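Transcriptional repressor, TetR family (Thermus thermophilus, PDB 3ANP) represses transcription of genes for fatty acid degradation, probably by binding their regulatory DNA, and binds lauroyl-CoA. Local coordinates at residues D130-I135 against R156-L161; F163-R168 against E183-L188. One frame throughout, in Å; residues are numbered along the deposited sequence.

Contact 1: D130-I135 against R156-L161; sequences DLIAEI and RTLADL. With DCC (dodecyl-coa), chain E.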
loop_
_atom_site.group_PDB
_atom_site.type_symbol
_atom_site.label_atom_id
_atom_site.label_comp_id
_atom_site.label_asym_id
_atom_site.label_seq_id
_atom_site.Cartn_x
_atom_site.Cartn_y
_atom_site.Cartn_z
ATOM N N ASP A 130 -2.796 -14.937 0.018
ATOM C CA ASP A 130 -3.277 -16.306 -0.085
ATOM C C ASP A 130 -3.442 -16.977 1.285
ATOM O O ASP A 130 -4.359 -17.779 1.472
ATOM C CB ASP A 130 -2.354 -17.138 -0.989
ATOM C CG ASP A 130 -2.412 -16.700 -2.450
ATOM O OD1 ASP A 130 -3.414 -16.077 -2.868
ATOM O OD2 ASP A 130 -1.452 -16.987 -3.191
ATOM N N LEU A 131 -2.569 -16.662 2.244
ATOM C CA LEU A 131 -2.725 -17.228 3.591
ATOM C C LEU A 131 -4.045 -16.688 4.196
ATOM O O LEU A 131 -4.829 -17.423 4.820
ATOM C CB LEU A 131 -1.529 -16.829 4.481
ATOM C CG LEU A 131 -1.641 -17.228 5.970
ATOM C CD1 LEU A 131 -2.004 -18.703 6.080
ATOM C CD2 LEU A 131 -0.318 -16.954 6.703
ATOM N N ILE A 132 -4.296 -15.398 4.016
ATOM C CA ILE A 132 -5.541 -14.816 4.542
ATOM C C ILE A 132 -6.745 -15.503 3.881
ATOM O O ILE A 132 -7.740 -15.821 4.546
ATOM C CB ILE A 132 -5.587 -13.288 4.285
ATOM C CG1 ILE A 132 -4.543 -12.595 5.170
ATOM C CG2 ILE A 132 -6.992 -12.729 4.572
ATOM C CD1 ILE A 132 -4.279 -11.155 4.791
ATOM N N ALA A 133 -6.642 -15.765 2.581
ATOM C CA ALA A 133 -7.734 -16.426 1.870
ATOM C C ALA A 133 -8.060 -17.783 2.493
ATOM O O ALA A 133 -9.218 -18.207 2.488
ATOM C CB ALA A 133 -7.384 -16.597 0.386
ATOM N N GLU A 134 -7.051 -18.473 3.025
ATOM C CA GLU A 134 -7.301 -19.777 3.645
ATOM C C GLU A 134 -8.172 -19.615 4.895
ATOM O O GLU A 134 -8.962 -20.493 5.226
ATOM C CB GLU A 134 -5.988 -20.475 4.045
ATOM C CG GLU A 134 -5.164 -21.061 2.887
ATOM C CD GLU A 134 -3.863 -21.708 3.366
ATOM O OE1 GLU A 134 -3.851 -22.303 4.465
ATOM O OE2 GLU A 134 -2.852 -21.632 2.639
ATOM N N ILE A 135 -8.023 -18.499 5.598
ATOM C CA ILE A 135 -8.825 -18.275 6.797
ATOM C C ILE A 135 -10.253 -17.877 6.399
ATOM O O ILE A 135 -11.225 -18.248 7.061
ATOM C CB ILE A 135 -8.191 -17.181 7.682
ATOM C CG1 ILE A 135 -6.792 -17.634 8.134
ATOM C CG2 ILE A 135 -9.070 -16.913 8.889
ATOM C CD1 ILE A 135 -5.970 -16.563 8.802
ATOM N N ARG A 156 -6.039 -10.706 -0.895
ATOM C CA ARG A 156 -5.023 -9.805 -1.450
ATOM C C ARG A 156 -5.219 -8.387 -0.922
ATOM O O ARG A 156 -4.264 -7.710 -0.567
ATOM C CB ARG A 156 -5.092 -9.760 -2.982
ATOM C CG ARG A 156 -4.086 -8.760 -3.615
ATOM C CD ARG A 156 -4.042 -8.801 -5.151
ATOM N NE ARG A 156 -3.439 -10.043 -5.633
ATOM C CZ ARG A 156 -3.232 -10.333 -6.915
ATOM N NH1 ARG A 156 -3.576 -9.466 -7.858
ATOM N NH2 ARG A 156 -2.681 -11.496 -7.256
ATOM N N THR A 157 -6.468 -7.941 -0.891
ATOM C CA THR A 157 -6.791 -6.606 -0.415
ATOM C C THR A 157 -6.386 -6.392 1.039
ATOM O O THR A 157 -5.797 -5.357 1.387
ATOM C CB THR A 157 -8.315 -6.315 -0.576
ATOM O OG1 THR A 157 -8.660 -6.328 -1.970
ATOM C CG2 THR A 157 -8.668 -4.954 0.013
ATOM N N LEU A 158 -6.693 -7.359 1.892
ATOM C CA LEU A 158 -6.348 -7.215 3.288
ATOM C C LEU A 158 -4.834 -7.241 3.450
ATOM O O LEU A 158 -4.285 -6.473 4.244
ATOM C CB LEU A 158 -7.012 -8.303 4.132
ATOM C CG LEU A 158 -6.941 -8.058 5.644
ATOM C CD1 LEU A 158 -7.414 -6.636 5.966
ATOM C CD2 LEU A 158 -7.793 -9.094 6.367
ATOM N N ALA A 159 -4.149 -8.093 2.690
ATOM C CA ALA A 159 -2.681 -8.135 2.766
ATOM C C ALA A 159 -2.070 -6.828 2.256
ATOM O O ALA A 159 -1.044 -6.374 2.762
ATOM C CB ALA A 159 -2.133 -9.313 1.960
ATOM N N ASP A 160 -2.691 -6.210 1.255
ATOM C CA ASP A 160 -2.159 -4.948 0.732
ATOM C C ASP A 160 -2.232 -3.873 1.820
ATOM O O ASP A 160 -1.314 -3.054 1.964
ATOM C CB ASP A 160 -2.946 -4.482 -0.504
ATOM C CG ASP A 160 -2.592 -5.270 -1.761
ATOM O OD1 ASP A 160 -1.451 -5.774 -1.873
ATOM O OD2 ASP A 160 -3.453 -5.365 -2.649
ATOM N N LEU A 161 -3.328 -3.874 2.574
ATOM C CA LEU A 161 -3.506 -2.915 3.666
ATOM C C LEU A 161 -2.468 -3.150 4.750
ATOM O O LEU A 161 -1.938 -2.192 5.302
ATOM C CB LEU A 161 -4.894 -3.028 4.304
ATOM C CG LEU A 161 -6.022 -2.275 3.605
ATOM C CD1 LEU A 161 -7.280 -2.354 4.461
ATOM C CD2 LEU A 161 -5.617 -0.824 3.415
HETATM C C2 DCC E . -3.137 -17.563 -15.425
HETATM C C4 DCC E . -4.364 -16.761 -13.637
HETATM C C5 DCC E . -3.899 -17.808 -12.853
HETATM C C6 DCC E . -3.030 -18.729 -13.425
HETATM C C8 DCC E . -5.204 -16.583 -11.663
HETATM C C10 DCC E . 5.232 -10.901 5.692
HETATM C C11 DCC E . 6.513 -10.869 6.528
HETATM C C12 DCC E . 6.481 -11.939 7.621
HETATM N N9 DCC E . -5.166 -16.027 -12.871
HETATM N N7 DCC E . -4.435 -17.669 -11.645
HETATM N N3 DCC E . -3.966 -16.669 -14.913
HETATM N N1 DCC E . -2.674 -18.573 -14.708
HETATM N N6 DCC E . -2.558 -19.746 -12.711
HETATM C "C1'" DCC E . -5.900 -14.812 -13.293
HETATM C "C2'" DCC E . -6.330 -13.977 -12.090
HETATM O "O2'" DCC E . -7.434 -14.608 -11.435
HETATM C "C3'" DCC E . -6.823 -12.751 -12.856
HETATM O "O3'" DCC E . -8.124 -13.000 -13.396
HETATM C "C4'" DCC E . -5.805 -12.646 -13.994
HETATM O "O4'" DCC E . -5.052 -13.873 -13.972
HETATM C "C5'" DCC E . -4.891 -11.451 -13.721
HETATM O "O5'" DCC E . -4.286 -11.571 -12.431
HETATM P P1 DCC E . -3.629 -10.289 -11.712
HETATM O O11 DCC E . -4.538 -9.128 -11.828
HETATM O O12 DCC E . -3.178 -10.704 -10.364
HETATM O O6 DCC E . -2.331 -9.977 -12.611
HETATM P P2 DCC E . -0.921 -10.698 -12.326
HETATM O O21 DCC E . -0.402 -10.634 -13.711
HETATM O O22 DCC E . -1.445 -11.913 -11.664
HETATM O O7 DCC E . -0.389 -9.500 -11.391
HETATM C CPA DCC E . -0.548 -9.520 -9.970
HETATM C CPB DCC E . 0.780 -9.165 -9.296
HETATM C CP8 DCC E . 1.388 -7.942 -9.990
HETATM C CP7 DCC E . 1.737 -10.355 -9.399
HETATM C CP9 DCC E . 0.528 -8.844 -7.822
HETATM O OP3 DCC E . 0.554 -6.795 -9.803
HETATM C CP6 DCC E . 2.789 -7.665 -9.441
HETATM O OP2 DCC E . 3.770 -8.239 -9.910
HETATM N NP2 DCC E . 2.853 -6.789 -8.441
HETATM C CP5 DCC E . 4.134 -6.424 -7.816
HETATM C CP4 DCC E . 3.905 -6.013 -6.360
HETATM C CP3 DCC E . 2.975 -4.802 -6.270
HETATM O OP1 DCC E . 1.901 -4.786 -6.869
HETATM N NP1 DCC E . 3.409 -3.803 -5.504
HETATM C CP2 DCC E . 2.626 -2.571 -5.331
HETATM C CP1 DCC E . 1.415 -2.840 -4.433
HETATM S S DCC E . 1.867 -3.169 -2.690
HETATM P P3 DCC E . -9.230 -11.832 -13.340
HETATM O O31 DCC E . -10.172 -12.004 -12.210
HETATM O O32 DCC E . -8.421 -10.442 -13.257
HETATM O O33 DCC E . -9.965 -11.861 -14.772
HETATM C CA1 DCC E . 1.967 -4.917 -2.645
HETATM C CA2 DCC E . 1.949 -5.624 -1.288
HETATM O OA1 DCC E . 2.058 -5.566 -3.687
HETATM C CA3 DCC E . 1.614 -7.108 -1.448
HETATM C CA4 DCC E . 1.500 -7.823 -0.098
HETATM C CA5 DCC E . 2.809 -7.794 0.694
HETATM C CA6 DCC E . 2.702 -8.714 1.913
HETATM C CA7 DCC E . 4.026 -8.779 2.677
HETATM C CA8 DCC E . 3.952 -9.799 3.815
HETATM C CA9 DCC E . 5.253 -9.807 4.622
#
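With its CG1 branch swung to the side of the backbone N (chi1 -70°) and the chain then extended (chi2 167°), Ile132 sends CD1 straight at the helix of Leu158 and Ala159. Helices 128-142 and 151-172 pack here in the all-helical ligand-binding domain of a TetR-family repressor. The methyl CD1 of Ile132 lies 3.7 Å from the backbone N of Ala159 and 4.0 Å from Ala159 CB, so the small alanine admits the isoleucine close to the main chain. Leu158 crosses Ile132 at about a right angle, its CB 4.0 Å from Ile132 CD1. Phe90 of helix 82-99 touches both Ile132 and Leu158, extending the apolar patch.

The other side of helix 151-172 serves the bound acyl-CoA. Arg156 leaves with CG anti to the backbone N (chi1 177°) and bends at chi3, which brings its guanidinium edge-on to the phosphate of P1, while ligand CP9 lies over one face near the rim. A leucine here would probably leave phosphate oxygen O12 without this two-pronged, charged partner. Asp160 OD1 comes within 3.4 Å of CA3 on the acyl chain and also forms a salt bridge with Arg168 of the second subunit. Of the two bonds to O12, that from Arg156 NH1 is the shorter and straighter at 2.8 Å, against 3.2 Å from Arg156 NH2.

Contact 2: F163-R168 against E183-L188; sequences FLSALR and EKNLRL. With DCC (dodecyl-coa), chain E.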
loop_
_atom_site.group_PDB
_atom_site.type_symbol
_atom_site.label_atom_id
_atom_site.label_comp_id
_atom_site.label_asym_id
_atom_site.label_seq_id
_atom_site.Cartn_x
_atom_site.Cartn_y
_atom_site.Cartn_z
ATOM N N PHE A 163 0.438 -4.369 4.343
ATOM C CA PHE A 163 1.674 -3.858 3.760
ATOM C C PHE A 163 1.837 -2.344 3.886
ATOM O O PHE A 163 2.867 -1.872 4.374
ATOM C CB PHE A 163 1.774 -4.250 2.280
ATOM C CG PHE A 163 2.886 -3.550 1.550
ATOM C CD1 PHE A 163 4.210 -3.924 1.733
ATOM C CD2 PHE A 163 2.612 -2.469 0.728
ATOM C CE1 PHE A 163 5.243 -3.218 1.104
ATOM C CE2 PHE A 163 3.637 -1.769 0.105
ATOM C CZ PHE A 163 4.946 -2.144 0.296
ATOM N N LEU A 164 0.839 -1.576 3.448
ATOM C CA LEU A 164 0.956 -0.119 3.512
ATOM C C LEU A 164 1.020 0.372 4.954
ATOM O O LEU A 164 1.789 1.286 5.264
ATOM C CB LEU A 164 -0.203 0.564 2.787
ATOM C CG LEU A 164 -0.092 2.088 2.598
ATOM C CD1 LEU A 164 1.166 2.451 1.803
ATOM C CD2 LEU A 164 -1.324 2.575 1.851
ATOM N N SER A 165 0.225 -0.228 5.838
ATOM C CA SER A 165 0.252 0.178 7.250
ATOM C C SER A 165 1.603 -0.111 7.905
ATOM O O SER A 165 2.131 0.715 8.654
ATOM C CB SER A 165 -0.850 -0.536 8.045
ATOM O OG SER A 165 -2.139 -0.048 7.700
ATOM N N ALA A 166 2.150 -1.292 7.629
ATOM C CA ALA A 166 3.422 -1.716 8.208
ATOM C C ALA A 166 4.583 -0.879 7.690
ATOM O O ALA A 166 5.481 -0.485 8.444
ATOM C CB ALA A 166 3.666 -3.196 7.899
ATOM N N LEU A 167 4.557 -0.604 6.393
ATOM C CA LEU A 167 5.593 0.198 5.769
ATOM C C LEU A 167 5.587 1.625 6.323
ATOM O O LEU A 167 6.633 2.155 6.692
ATOM C CB LEU A 167 5.388 0.220 4.247
ATOM C CG LEU A 167 6.285 1.162 3.439
ATOM C CD1 LEU A 167 7.723 1.012 3.892
ATOM C CD2 LEU A 167 6.142 0.831 1.946
ATOM N N ARG A 168 4.413 2.248 6.386
ATOM C CA ARG A 168 4.334 3.607 6.894
ATOM C C ARG A 168 4.678 3.651 8.376
ATOM O O ARG A 168 5.319 4.590 8.845
ATOM C CB ARG A 168 2.949 4.194 6.632
ATOM C CG ARG A 168 2.734 4.457 5.130
ATOM C CD ARG A 168 1.285 4.730 4.771
ATOM N NE ARG A 168 0.838 6.050 5.204
ATOM C CZ ARG A 168 -0.375 6.541 4.958
ATOM N NH1 ARG A 168 -1.264 5.820 4.280
ATOM N NH2 ARG A 168 -0.697 7.757 5.393
ATOM N N GLU A 183 -5.602 -3.983 13.461
ATOM C CA GLU A 183 -6.923 -4.398 13.927
ATOM C C GLU A 183 -7.972 -3.512 13.239
ATOM O O GLU A 183 -9.066 -3.973 12.909
ATOM C CB GLU A 183 -7.008 -4.237 15.453
ATOM C CG GLU A 183 -8.404 -4.402 16.060
ATOM C CD GLU A 183 -8.927 -5.833 16.033
ATOM O OE1 GLU A 183 -8.113 -6.783 15.942
ATOM O OE2 GLU A 183 -10.161 -6.008 16.127
ATOM N N LYS A 184 -7.636 -2.238 13.036
ATOM C CA LYS A 184 -8.534 -1.299 12.356
ATOM C C LYS A 184 -8.746 -1.750 10.908
ATOM O O LYS A 184 -9.877 -1.751 10.415
ATOM C CB LYS A 184 -7.949 0.135 12.371
ATOM C CG LYS A 184 -8.728 1.171 11.515
ATOM C CD LYS A 184 -8.194 1.311 10.069
ATOM C CE LYS A 184 -6.772 1.892 10.069
ATOM N NZ LYS A 184 -6.151 2.008 8.715
ATOM N N ASN A 185 -7.663 -2.127 10.225
ATOM C CA ASN A 185 -7.770 -2.593 8.834
ATOM C C ASN A 185 -8.654 -3.822 8.753
ATOM O O ASN A 185 -9.502 -3.954 7.856
ATOM C CB ASN A 185 -6.397 -2.971 8.257
ATOM C CG ASN A 185 -5.485 -1.781 8.082
ATOM O OD1 ASN A 185 -5.945 -0.648 8.008
ATOM N ND2 ASN A 185 -4.176 -2.036 7.991
ATOM N N LEU A 186 -8.426 -4.748 9.677
ATOM C CA LEU A 186 -9.194 -5.973 9.716
ATOM C C LEU A 186 -10.688 -5.715 9.930
ATOM O O LEU A 186 -11.518 -6.199 9.169
ATOM C CB LEU A 186 -8.668 -6.876 10.823
ATOM C CG LEU A 186 -9.455 -8.172 11.003
ATOM C CD1 LEU A 186 -9.377 -9.003 9.720
ATOM C CD2 LEU A 186 -8.886 -8.947 12.182
ATOM N N ARG A 187 -11.023 -4.966 10.976
ATOM C CA ARG A 187 -12.418 -4.658 11.275
ATOM C C ARG A 187 -13.097 -3.943 10.105
ATOM O O ARG A 187 -14.218 -4.283 9.717
ATOM C CB ARG A 187 -12.505 -3.758 12.511
ATOM C CG ARG A 187 -11.787 -4.288 13.738
ATOM C CD ARG A 187 -12.654 -5.229 14.540
ATOM N NE ARG A 187 -13.930 -4.613 14.893
ATOM C CZ ARG A 187 -14.790 -5.123 15.767
ATOM N NH1 ARG A 187 -14.511 -6.263 16.387
ATOM N NH2 ARG A 187 -15.936 -4.502 16.011
ATOM N N LEU A 188 -12.436 -2.931 9.556
ATOM C CA LEU A 188 -13.035 -2.194 8.452
ATOM C C LEU A 188 -13.290 -3.054 7.230
ATOM O O LEU A 188 -14.392 -3.016 6.673
ATOM C CB LEU A 188 -12.183 -0.976 8.066
ATOM C CG LEU A 188 -12.263 0.216 9.021
ATOM C CD1 LEU A 188 -11.527 1.400 8.408
ATOM C CD2 LEU A 188 -13.733 0.588 9.267
HETATM C C2 DCC E . -3.137 -17.563 -15.425
HETATM C C4 DCC E . -4.364 -16.761 -13.637
HETATM C C5 DCC E . -3.899 -17.808 -12.853
HETATM C C6 DCC E . -3.030 -18.729 -13.425
HETATM C C8 DCC E . -5.204 -16.583 -11.663
HETATM C C10 DCC E . 5.232 -10.901 5.692
HETATM C C11 DCC E . 6.513 -10.869 6.528
HETATM C C12 DCC E . 6.481 -11.939 7.621
HETATM N N9 DCC E . -5.166 -16.027 -12.871
HETATM N N7 DCC E . -4.435 -17.669 -11.645
HETATM N N3 DCC E . -3.966 -16.669 -14.913
HETATM N N1 DCC E . -2.674 -18.573 -14.708
HETATM N N6 DCC E . -2.558 -19.746 -12.711
HETATM C "C1'" DCC E . -5.900 -14.812 -13.293
HETATM C "C2'" DCC E . -6.330 -13.977 -12.090
HETATM O "O2'" DCC E . -7.434 -14.608 -11.435
HETATM C "C3'" DCC E . -6.823 -12.751 -12.856
HETATM O "O3'" DCC E . -8.124 -13.000 -13.396
HETATM C "C4'" DCC E . -5.805 -12.646 -13.994
HETATM O "O4'" DCC E . -5.052 -13.873 -13.972
HETATM C "C5'" DCC E . -4.891 -11.451 -13.721
HETATM O "O5'" DCC E . -4.286 -11.571 -12.431
HETATM P P1 DCC E . -3.629 -10.289 -11.712
HETATM O O11 DCC E . -4.538 -9.128 -11.828
HETATM O O12 DCC E . -3.178 -10.704 -10.364
HETATM O O6 DCC E . -2.331 -9.977 -12.611
HETATM P P2 DCC E . -0.921 -10.698 -12.326
HETATM O O21 DCC E . -0.402 -10.634 -13.711
HETATM O O22 DCC E . -1.445 -11.913 -11.664
HETATM O O7 DCC E . -0.389 -9.500 -11.391
HETATM C CPA DCC E . -0.548 -9.520 -9.970
HETATM C CPB DCC E . 0.780 -9.165 -9.296
HETATM C CP8 DCC E . 1.388 -7.942 -9.990
HETATM C CP7 DCC E . 1.737 -10.355 -9.399
HETATM C CP9 DCC E . 0.528 -8.844 -7.822
HETATM O OP3 DCC E . 0.554 -6.795 -9.803
HETATM C CP6 DCC E . 2.789 -7.665 -9.441
HETATM O OP2 DCC E . 3.770 -8.239 -9.910
HETATM N NP2 DCC E . 2.853 -6.789 -8.441
HETATM C CP5 DCC E . 4.134 -6.424 -7.816
HETATM C CP4 DCC E . 3.905 -6.013 -6.360
HETATM C CP3 DCC E . 2.975 -4.802 -6.270
HETATM O OP1 DCC E . 1.901 -4.786 -6.869
HETATM N NP1 DCC E . 3.409 -3.803 -5.504
HETATM C CP2 DCC E . 2.626 -2.571 -5.331
HETATM C CP1 DCC E . 1.415 -2.840 -4.433
HETATM S S DCC E . 1.867 -3.169 -2.690
HETATM P P3 DCC E . -9.230 -11.832 -13.340
HETATM O O31 DCC E . -10.172 -12.004 -12.210
HETATM O O32 DCC E . -8.421 -10.442 -13.257
HETATM O O33 DCC E . -9.965 -11.861 -14.772
HETATM C CA1 DCC E . 1.967 -4.917 -2.645
HETATM C CA2 DCC E . 1.949 -5.624 -1.288
HETATM O OA1 DCC E . 2.058 -5.566 -3.687
HETATM C CA3 DCC E . 1.614 -7.108 -1.448
HETATM C CA4 DCC E . 1.500 -7.823 -0.098
HETATM C CA5 DCC E . 2.809 -7.794 0.694
HETATM C CA6 DCC E . 2.702 -8.714 1.913
HETATM C CA7 DCC E . 4.026 -8.779 2.677
HETATM C CA8 DCC E . 3.952 -9.799 3.815
HETATM C CA9 DCC E . 5.253 -9.807 4.622
#
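A single polar bridge, Ser165 to Asn185, joins the last two helices of the chain, 151-172 and 178-191, where little else meets between these segments. Asn185 ND2 donates to Ser165 OG at 2.9 Å, nearly straight at 172°, and the hydroxyl oxygen lies in the plane of the amide, so the N-H points directly at it. Both side chains turn their first branch beside the backbone N, Ser165 with chi1 -71° and Asn185 with chi1 -67°, which lets them reach for each other across a gap of 8.6 Å between the CA atoms of Ser165 and Asn185. The far end of the amide is held as well: Lys184 NZ donates to Asn185 OD1 at 2.8 Å, tilted from the carbonyl plane, so that bonds at both ends fix the flip of the amide.

In TetR-family repressors the last two helices commonly form the dimer interface, and the polar cluster here fits that place. Glu181 binds both Ser165 OG and Lys184 NZ, and Lys184 NZ also reaches Thr157 OG1 of the second subunit, so the lysine ammonium ties the intrachain network to the neighbouring chain.

Phe163, on another side of helix 151-172, belongs to the acyl-CoA pocket. Its ring meets the thioester end of the ligand: CA1 lies over one face, offset toward the rim, and the ligand S sits 3.6 Å from Phe163 CD2.

Both contacts draw on helix 151-172, contact 1 joining it to helix 128-142 and contact 2 to helix 178-191. Contact 1 is fully buried and rests on apolar side-chain packing, with no hydrogen bond across its segments; contact 2 is only partly buried, joins less surface and depends on a directed hydrogen bond. Their centres lie 12 Å apart, and they meet at several points, among them Leu158 CD2 on Leu186 CD1 at 3.7 Å. The shared helix also gives each a share of the ligand: 156-161 supplies a charged grip on a phosphate, whereas 163-168 offers an aromatic face to the thioester. The second subunit reaches both.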